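PDB 5MZ5: ALDH21) from Physcomitrella patens subsp. patens, which is an NADP(+)-dependent aldehyde dehydrogenase that oxidises succinic semialdehyde to succinate. Local coordinates for residues 68-73 with 217-222; 137-142 with 188-193. One frame throughout, in Å; residues are numbered along the deposited sequence.

Along the chain both segments of contact 2 fall between those of contact 1: strand 66-71 comes first, then helix 130-151, the turn that leads from strand 182-185 into helix 193-205, and last the start of helix 219-229. The centres of the two contacts lie about 16 Å apart, yet their segments touch. Thr217 of contact 1 packs on Trp188 and Pro191 of contact 2, with Thr217 OG1 3.3 Å from Pro191 CB. Helix 115-126 borders both. Contact 1 lays an N-terminal sheet over a helix of the Rossmann-type cofactor domain, while contact 2, nearer the centre of the chain, shapes the succinate end of the active site.

Contact 1. Residues 68-73 with 217-222; sequences AKVPQA and TPLSAL
The N-terminal four-stranded sheet meets the Rossmann-type NADP(+)-binding domain here, one face of strand 66-71 lying against the start of helix 219-229. The join is wholly apolar and buried. Ala68 and Val70, two residues apart on the strand, both point their CB atoms at the helix, and Val70 does most of the work with both methyls, CG2 reaching Leu222 as well as Leu219. Val70 CG1, anti to the backbone N (chi1 177°), meets Leu222 CD1 tip to tip at 3.5 Å. Val70 CG2 lies on the other branch and reaches Leu219 CD2 at 3.6 Å, the two side chains slanting across each other; more loosely, the same methyl touches the ring of Pro218, next to Leu219 in the chain, 4.1 Å from Pro218 CG. Tyr40 and Val58, from the strands flanking 66-71, add to this apolar layer. Behind it, Glu125 accepts hydrogen bonds from Leu219 N and Ser220 OG, joining this segment to helix 115-126. Ser215, just upstream, is an NADP(+)-binding residue. At the far end of the contact, the forked tip of Leu219 straddles a single methyl, Ala68 CB standing 3.8 Å from CD1 and 3.9 Å from CD2.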
loop_
_atom_site.group_PDB
_atom_site.type_symbol
_atom_site.label_atom_id
_atom_site.label_comp_id
_atom_site.label_asym_id
_atom_site.label_seq_id
_atom_site.Cartn_x
_atom_site.Cartn_y
_atom_site.Cartn_z
ATOM N N ALA A 68 5.058 20.518 -43.349
ATOM C CA ALA A 68 5.037 21.451 -42.241
ATOM C C ALA A 68 6.360 22.182 -42.046
ATOM O O ALA A 68 7.420 21.658 -42.393
ATOM C CB ALA A 68 4.630 20.721 -40.960
ATOM N N LYS A 69 6.281 23.404 -41.492
ATOM C CA LYS A 69 7.407 24.282 -41.157
ATOM C C LYS A 69 7.264 24.638 -39.691
ATOM O O LYS A 69 6.192 25.074 -39.250
ATOM C CB LYS A 69 7.420 25.542 -42.026
ATOM C CG LYS A 69 7.898 25.279 -43.440
ATOM C CD LYS A 69 7.781 26.518 -44.274
ATOM C CE LYS A 69 9.126 27.014 -44.726
ATOM N NZ LYS A 69 9.045 28.412 -45.226
ATOM N N VAL A 70 8.316 24.364 -38.916
ATOM C CA VAL A 70 8.323 24.583 -37.457
ATOM C C VAL A 70 9.416 25.592 -37.098
ATOM O O VAL A 70 10.555 25.392 -37.521
ATOM C CB VAL A 70 8.563 23.234 -36.712
ATOM C CG1 VAL A 70 8.645 23.439 -35.216
ATOM C CG2 VAL A 70 7.505 22.206 -37.055
ATOM N N PRO A 71 9.132 26.648 -36.304
ATOM C CA PRO A 71 10.213 27.553 -35.881
ATOM C C PRO A 71 11.281 26.810 -35.078
ATOM O O PRO A 71 10.968 25.901 -34.306
ATOM C CB PRO A 71 9.497 28.571 -34.979
ATOM C CG PRO A 71 8.059 28.461 -35.315
ATOM C CD PRO A 71 7.854 27.027 -35.664
ATOM N N GLN A 72 12.546 27.160 -35.304
ATOM C CA GLN A 72 13.648 26.558 -34.566
ATOM C C GLN A 72 14.033 27.502 -33.436
ATOM O O GLN A 72 14.269 28.686 -33.682
ATOM C CB GLN A 72 14.845 26.233 -35.471
ATOM C CG GLN A 72 15.860 25.339 -34.767
ATOM C CD GLN A 72 16.908 24.823 -35.705
ATOM O OE1 GLN A 72 17.883 25.511 -36.031
ATOM N NE2 GLN A 72 16.759 23.569 -36.100
ATOM N N ALA A 73 14.059 26.979 -32.196
ATOM C CA ALA A 73 14.398 27.769 -31.012
ATOM C C ALA A 73 15.874 28.127 -30.982
ATOM O O ALA A 73 16.726 27.314 -31.346
ATOM C CB ALA A 73 14.015 27.015 -29.740
ATOM N N THR A 217 9.779 14.336 -35.995
ATOM C CA THR A 217 8.364 14.197 -35.652
ATOM C C THR A 217 7.930 15.181 -34.521
ATOM O O THR A 217 7.449 14.718 -33.485
ATOM C CB THR A 217 8.082 12.738 -35.228
ATOM O OG1 THR A 217 8.844 12.461 -34.049
ATOM C CG2 THR A 217 8.364 11.710 -36.321
ATOM N N PRO A 218 8.017 16.524 -34.692
ATOM C CA PRO A 218 7.659 17.415 -33.572
ATOM C C PRO A 218 6.206 17.854 -33.479
ATOM O O PRO A 218 5.835 18.453 -32.480
ATOM C CB PRO A 218 8.550 18.640 -33.827
ATOM C CG PRO A 218 8.637 18.712 -35.316
ATOM C CD PRO A 218 8.551 17.299 -35.840
ATOM N N LEU A 219 5.416 17.640 -34.530
ATOM C CA LEU A 219 4.062 18.181 -34.624
ATOM C C LEU A 219 3.098 17.659 -33.593
ATOM O O LEU A 219 2.232 18.418 -33.170
ATOM C CB LEU A 219 3.483 18.012 -36.034
ATOM C CG LEU A 219 4.394 18.381 -37.198
ATOM C CD1 LEU A 219 3.727 18.024 -38.492
ATOM C CD2 LEU A 219 4.813 19.876 -37.156
ATOM N N SER A 220 3.240 16.383 -33.190
ATOM C CA SER A 220 2.398 15.733 -32.176
ATOM C C SER A 220 2.615 16.404 -30.835
ATOM O O SER A 220 1.643 16.687 -30.115
ATOM C CB SER A 220 2.704 14.240 -32.084
ATOM O OG SER A 220 2.248 13.588 -33.253
ATOM N N ALA A 221 3.894 16.698 -30.522
ATOM C CA ALA A 221 4.253 17.415 -29.307
ATOM C C ALA A 221 3.741 18.862 -29.354
ATOM O O ALA A 221 3.310 19.390 -28.334
ATOM C CB ALA A 221 5.750 17.403 -29.120
ATOM N N LEU A 222 3.761 19.482 -30.541
ATOM C CA LEU A 222 3.323 20.859 -30.719
ATOM C C LEU A 222 1.811 20.999 -30.604
ATOM O O LEU A 222 1.348 22.040 -30.155
ATOM C CB LEU A 222 3.877 21.478 -32.023
ATOM C CG LEU A 222 5.418 21.684 -32.053
ATOM C CD1 LEU A 222 5.884 22.089 -33.457
ATOM C CD2 LEU A 222 5.888 22.699 -30.985
#

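Contact 2. Residues 137-142 with 188-193. With GOL (glycerol), chain E.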
loop_
_atom_site.group_PDB
_atom_site.type_symbol
_atom_site.label_atom_id
_atom_site.label_comp_id
_atom_site.label_asym_id
_atom_site.label_seq_id
_atom_site.Cartn_x
_atom_site.Cartn_y
_atom_site.Cartn_z
ATOM N N VAL A 137 -3.358 7.482 -30.713
ATOM C CA VAL A 137 -4.147 8.589 -30.161
ATOM C C VAL A 137 -5.031 8.060 -28.987
ATOM O O VAL A 137 -5.046 8.674 -27.928
ATOM C CB VAL A 137 -4.917 9.422 -31.232
ATOM C CG1 VAL A 137 -5.591 10.640 -30.606
ATOM C CG2 VAL A 137 -3.968 9.879 -32.353
ATOM N N THR A 138 -5.633 6.869 -29.139
ATOM C CA THR A 138 -6.435 6.197 -28.106
ATOM C C THR A 138 -5.573 5.910 -26.880
ATOM O O THR A 138 -6.023 6.107 -25.757
ATOM C CB THR A 138 -7.036 4.874 -28.667
ATOM O OG1 THR A 138 -7.808 5.159 -29.833
ATOM C CG2 THR A 138 -7.896 4.126 -27.642
ATOM N N ARG A 139 -4.356 5.406 -27.093
ATOM C CA ARG A 139 -3.454 5.088 -25.999
ATOM C C ARG A 139 -2.987 6.362 -25.285
ATOM O O ARG A 139 -2.808 6.326 -24.069
ATOM C CB ARG A 139 -2.273 4.259 -26.505
ATOM C CG ARG A 139 -2.638 2.793 -26.763
ATOM C CD ARG A 139 -1.406 1.987 -27.164
ATOM N NE ARG A 139 -0.423 1.983 -26.086
ATOM C CZ ARG A 139 0.869 1.730 -26.238
ATOM N NH1 ARG A 139 1.355 1.419 -27.432
ATOM N NH2 ARG A 139 1.690 1.798 -25.198
ATOM N N THR A 140 -2.813 7.486 -26.040
ATOM C CA THR A 140 -2.440 8.810 -25.500
ATOM C C THR A 140 -3.590 9.336 -24.634
ATOM O O THR A 140 -3.331 9.906 -23.576
ATOM C CB THR A 140 -2.037 9.784 -26.614
ATOM O OG1 THR A 140 -0.925 9.228 -27.311
ATOM C CG2 THR A 140 -1.677 11.200 -26.080
ATOM N N ILE A 141 -4.850 9.134 -25.094
ATOM C CA ILE A 141 -6.070 9.481 -24.348
ATOM C C ILE A 141 -6.083 8.685 -23.022
ATOM O O ILE A 141 -6.271 9.293 -21.969
ATOM C CB ILE A 141 -7.377 9.376 -25.197
ATOM C CG1 ILE A 141 -7.424 10.519 -26.250
ATOM C CG2 ILE A 141 -8.651 9.412 -24.315
ATOM C CD1 ILE A 141 -8.373 10.365 -27.404
ATOM N N ASP A 142 -5.759 7.369 -23.068
ATOM C CA ASP A 142 -5.699 6.525 -21.871
ATOM C C ASP A 142 -4.603 6.981 -20.901
ATOM O O ASP A 142 -4.816 6.936 -19.698
ATOM C CB ASP A 142 -5.459 5.038 -22.223
ATOM C CG ASP A 142 -6.585 4.294 -22.928
ATOM O OD1 ASP A 142 -7.722 4.830 -22.970
ATOM O OD2 ASP A 142 -6.328 3.173 -23.436
ATOM N N TRP A 188 11.019 9.626 -32.126
ATOM C CA TRP A 188 10.267 9.755 -33.357
ATOM C C TRP A 188 9.333 8.571 -33.648
ATOM O O TRP A 188 8.458 8.716 -34.504
ATOM C CB TRP A 188 11.207 10.039 -34.557
ATOM C CG TRP A 188 12.337 9.061 -34.718
ATOM C CD1 TRP A 188 13.646 9.264 -34.389
ATOM C CD2 TRP A 188 12.257 7.722 -35.251
ATOM N NE1 TRP A 188 14.388 8.133 -34.671
ATOM C CE2 TRP A 188 13.561 7.172 -35.199
ATOM C CE3 TRP A 188 11.212 6.937 -35.780
ATOM C CZ2 TRP A 188 13.849 5.875 -35.663
ATOM C CZ3 TRP A 188 11.493 5.645 -36.214
ATOM C CH2 TRP A 188 12.800 5.133 -36.168
ATOM N N ASN A 189 9.510 7.409 -32.973
ATOM C CA ASN A 189 8.710 6.194 -33.262
ATOM C C ASN A 189 7.264 6.209 -32.685
ATOM O O ASN A 189 6.372 5.594 -33.297
ATOM C CB ASN A 189 9.443 4.916 -32.882
ATOM C CG ASN A 189 9.774 4.766 -31.425
ATOM O OD1 ASN A 189 10.574 5.510 -30.850
ATOM N ND2 ASN A 189 9.244 3.736 -30.827
ATOM N N PHE A 190 7.028 6.885 -31.546
ATOM C CA PHE A 190 5.660 7.090 -31.010
ATOM C C PHE A 190 5.672 8.553 -30.569
ATOM O O PHE A 190 5.773 8.827 -29.368
ATOM C CB PHE A 190 5.323 6.159 -29.828
ATOM C CG PHE A 190 4.917 4.753 -30.202
ATOM C CD1 PHE A 190 5.880 3.772 -30.450
ATOM C CD2 PHE A 190 3.576 4.397 -30.278
ATOM C CE1 PHE A 190 5.501 2.470 -30.813
ATOM C CE2 PHE A 190 3.197 3.095 -30.641
ATOM C CZ PHE A 190 4.162 2.139 -30.898
ATOM N N PRO A 191 5.660 9.511 -31.529
ATOM C CA PRO A 191 5.847 10.926 -31.159
ATOM C C PRO A 191 4.740 11.578 -30.344
ATOM O O PRO A 191 4.923 12.714 -29.888
ATOM C CB PRO A 191 6.039 11.627 -32.500
ATOM C CG PRO A 191 5.388 10.761 -33.486
ATOM C CD PRO A 191 5.549 9.358 -32.996
ATOM N N LEU A 192 3.620 10.885 -30.150
ATOM C CA LEU A 192 2.562 11.413 -29.307
ATOM C C LEU A 192 2.529 10.658 -27.972
ATOM O O LEU A 192 2.650 11.282 -26.919
ATOM C CB LEU A 192 1.207 11.390 -30.032
ATOM C CG LEU A 192 0.005 11.927 -29.250
ATOM C CD1 LEU A 192 0.062 13.447 -29.086
ATOM C CD2 LEU A 192 -1.293 11.488 -29.885
ATOM N N ASN A 193 2.401 9.319 -28.026
ATOM C CA ASN A 193 2.324 8.474 -26.843
ATOM C C ASN A 193 3.568 8.531 -25.963
ATOM O O ASN A 193 3.429 8.600 -24.746
ATOM C CB ASN A 193 1.962 7.018 -27.198
ATOM C CG ASN A 193 1.687 6.160 -25.970
ATOM O OD1 ASN A 193 2.521 5.360 -25.553
ATOM N ND2 ASN A 193 0.612 6.431 -25.270
HETATM C C1 GOL E . 4.776 2.615 -26.204
HETATM O O1 GOL E . 4.294 3.630 -27.071
HETATM C C2 GOL E . 5.262 1.408 -26.972
HETATM O O2 GOL E . 4.224 0.424 -27.022
HETATM C C3 GOL E . 6.479 0.813 -26.305
HETATM O O3 GOL E . 7.607 1.676 -26.398
#
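Arg139, a succinate-binding residue of this aldehyde dehydrogenase, reaches from helix 130-151 toward Phe190 and Asn193 in the turn after strand 182-185 of the Rossmann-type fold; these two border a bound glycerol and probably help line the pocket. The arginine side chain starts at Arg139 CB, which packs 3.8 Å from Asn193 ND2. The chain then runs extended through CG and turns about the CG-CD bond (chi3 62°), bringing the guanidinium to Asn193 OD1, which lies over one face near the rim. Arg139 NE makes a salt bridge with Asp477, whose other oxygen bonds weakly with Asn193 ND2. At the tip, Arg139 NH1 donates to glycerol O2 at 3.1 Å, fairly straight at 156°, and NH2 adds a weak bond to the same oxygen. Arg139 NH1 also lies 4.1 Å from Phe190 CE2, approached obliquely. Arg475, another succinate-binding residue, lies beside it, so a bound carboxylate could be met by both arginines; glycerol probably occupies part of that pocket here.

Asn193 OD1 accepts a 2.9 Å hydrogen bond from glycerol O1, which also sits 3.3 Å above one face of the Phe190 ring. Replacing Phe190 with an alanine would probably open a gap beside glycerol O1 and take away that neighbour of NH1. Tyr481 OH also binds the glycerol.

Away from the glycerol the packing is mostly apolar. Leu192 CD2 lies 4.0 Å from Val137 CG2, and the Leu192 side chain crosses that of Thr140 at about a right angle. Glu136 OE1 takes hydrogen bonds from Leu192 N and Asn193 N, tying loop to helix; Thr140 OG1 is bonded within the helix to the Glu136 backbone O. That hydroxyl rests against the turn, 3.4 Å from Asn193 CA.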